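Local coordinates for scaffolding protein (Clostridium cellulolyticum, PDB 1G43), which probably anchors the cellulosome to cellulose through its family IIIa carbohydrate-binding domain, a beta-sandwich that also carries a calcium ion, at residues 26-31 and 39-44. Sequence-based numbering, arbitrary orientation.
Sequences FKVTNT and ADLKLR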
# COMPACT_ATOMS: atom_id res chain seq x y z
N PHE A 26 4.75 -2.11 2.35
CA PHE A 26 5.22 -2.47 1.02
C PHE A 26 6.69 -2.20 0.79
O PHE A 26 7.23 -1.21 1.26
CB PHE A 26 4.46 -1.69 -0.05
CG PHE A 26 2.99 -1.61 0.16
CD1 PHE A 26 2.44 -0.66 1.01
CD2 PHE A 26 2.14 -2.48 -0.52
CE1 PHE A 26 1.05 -0.56 1.19
CE2 PHE A 26 0.75 -2.39 -0.35
CZ PHE A 26 0.21 -1.44 0.50
N LYS A 27 7.33 -3.09 0.04
CA LYS A 27 8.72 -2.88 -0.35
C LYS A 27 8.59 -2.86 -1.87
O LYS A 27 8.35 -3.88 -2.49
CB LYS A 27 9.64 -4.00 0.13
CG LYS A 27 11.07 -3.50 0.33
CD LYS A 27 12.09 -4.62 0.54
CE LYS A 27 12.20 -4.98 2.02
NZ LYS A 27 12.55 -3.77 2.89
N VAL A 28 8.68 -1.67 -2.45
CA VAL A 28 8.52 -1.48 -3.88
C VAL A 28 9.88 -1.35 -4.56
O VAL A 28 10.73 -0.55 -4.15
CB VAL A 28 7.68 -0.20 -4.17
CG1 VAL A 28 7.64 0.07 -5.66
CG2 VAL A 28 6.25 -0.37 -3.64
N THR A 29 10.10 -2.18 -5.58
CA THR A 29 11.36 -2.18 -6.32
C THR A 29 11.20 -1.72 -7.76
O THR A 29 10.35 -2.23 -8.51
CB THR A 29 11.99 -3.54 -6.34
OG1 THR A 29 12.33 -3.91 -5.00
CG2 THR A 29 13.26 -3.52 -7.19
N ASN A 30 12.01 -0.74 -8.13
CA ASN A 30 12.01 -0.17 -9.47
C ASN A 30 12.72 -1.17 -10.37
O ASN A 30 13.94 -1.31 -10.31
CB ASN A 30 12.75 1.18 -9.46
CG ASN A 30 12.69 1.92 -10.81
OD1 ASN A 30 12.35 1.35 -11.86
ND2 ASN A 30 13.05 3.19 -10.78
N THR A 31 11.96 -1.89 -11.17
CA THR A 31 12.55 -2.86 -12.07
C THR A 31 12.40 -2.41 -13.51
O THR A 31 12.59 -3.20 -14.45
CB THR A 31 11.90 -4.22 -11.93
OG1 THR A 31 10.51 -4.11 -12.27
CG2 THR A 31 12.06 -4.72 -10.51
N ALA A 39 6.06 10.49 -7.19
CA ALA A 39 4.77 11.17 -7.31
C ALA A 39 3.76 10.34 -8.12
O ALA A 39 2.55 10.42 -7.91
CB ALA A 39 4.97 12.53 -7.99
N ASP A 40 4.29 9.54 -9.05
CA ASP A 40 3.50 8.70 -9.95
C ASP A 40 3.13 7.34 -9.40
O ASP A 40 2.36 6.59 -10.01
CB ASP A 40 4.27 8.47 -11.26
CG ASP A 40 4.49 9.75 -12.05
OD1 ASP A 40 3.50 10.47 -12.32
OD2 ASP A 40 5.66 10.03 -12.42
N LEU A 41 3.69 7.00 -8.25
CA LEU A 41 3.44 5.69 -7.67
C LEU A 41 2.26 5.64 -6.72
O LEU A 41 2.26 6.32 -5.71
CB LEU A 41 4.71 5.24 -6.96
CG LEU A 41 4.77 3.89 -6.26
CD1 LEU A 41 4.60 2.76 -7.28
CD2 LEU A 41 6.09 3.77 -5.55
N LYS A 42 1.24 4.85 -7.05
CA LYS A 42 0.09 4.65 -6.17
C LYS A 42 0.06 3.17 -5.74
O LYS A 42 0.50 2.28 -6.47
CB LYS A 42 -1.24 4.98 -6.84
CG LYS A 42 -1.44 6.45 -7.18
CD LYS A 42 -1.26 7.31 -5.96
CE LYS A 42 -1.49 8.76 -6.32
NZ LYS A 42 -0.48 9.27 -7.28
N LEU A 43 -0.44 2.93 -4.54
CA LEU A 43 -0.54 1.58 -4.01
C LEU A 43 -1.97 1.44 -3.49
O LEU A 43 -2.53 2.39 -2.93
CB LEU A 43 0.50 1.39 -2.90
CG LEU A 43 1.95 1.25 -3.38
CD1 LEU A 43 2.93 1.58 -2.28
CD2 LEU A 43 2.18 -0.17 -3.88
N ARG A 44 -2.57 0.27 -3.68
CA ARG A 44 -3.93 0.02 -3.23
C ARG A 44 -4.09 -1.24 -2.39
O ARG A 44 -3.47 -2.28 -2.66
CB ARG A 44 -4.86 -0.08 -4.42
CG ARG A 44 -4.98 1.17 -5.23
CD ARG A 44 -6.05 0.94 -6.26
NE ARG A 44 -6.41 2.16 -6.95
CZ ARG A 44 -7.11 2.17 -8.08
NH1 ARG A 44 -7.51 1.02 -8.61
NH2 ARG A 44 -7.40 3.31 -8.69
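F26 and V28 on strand 26-30 face L41 and L43 on strand 41-44, the axes of these short strand segments approaching to 10.5 Å. The strands run roughly antiparallel, at 142°, and no hydrogen bond links them, so the interface rests on apolar side chains alone. L43 gives the largest share. Its CD1 lies over one face of the F26 ring, 4.3 Å from the centroid, in a CH-pi contact displaced toward the rim, while CD2 reaches V28 CG2 at 4.1 Å, the two branches meeting tip to tip. Such facing of two sheets, each bonded to its own neighbours, is the hallmark of the beta-sandwich of this CBM3 domain: strand 18-30 pairs with 6-11 and 111-120, strand 41-47 with 91-99 and 147-150. I114 of the first sheet and V97 and A148 of the second also touch L43 in the buried interior. Further along, the two branches of V28 divide the work. CG1, anti to the backbone N (chi1 174°), passes alongside L41 and touches its CD2 at 4.0 Å, whereas CG2 serves L43. V6, V8 and I112 pack against V28 from within its own sheet.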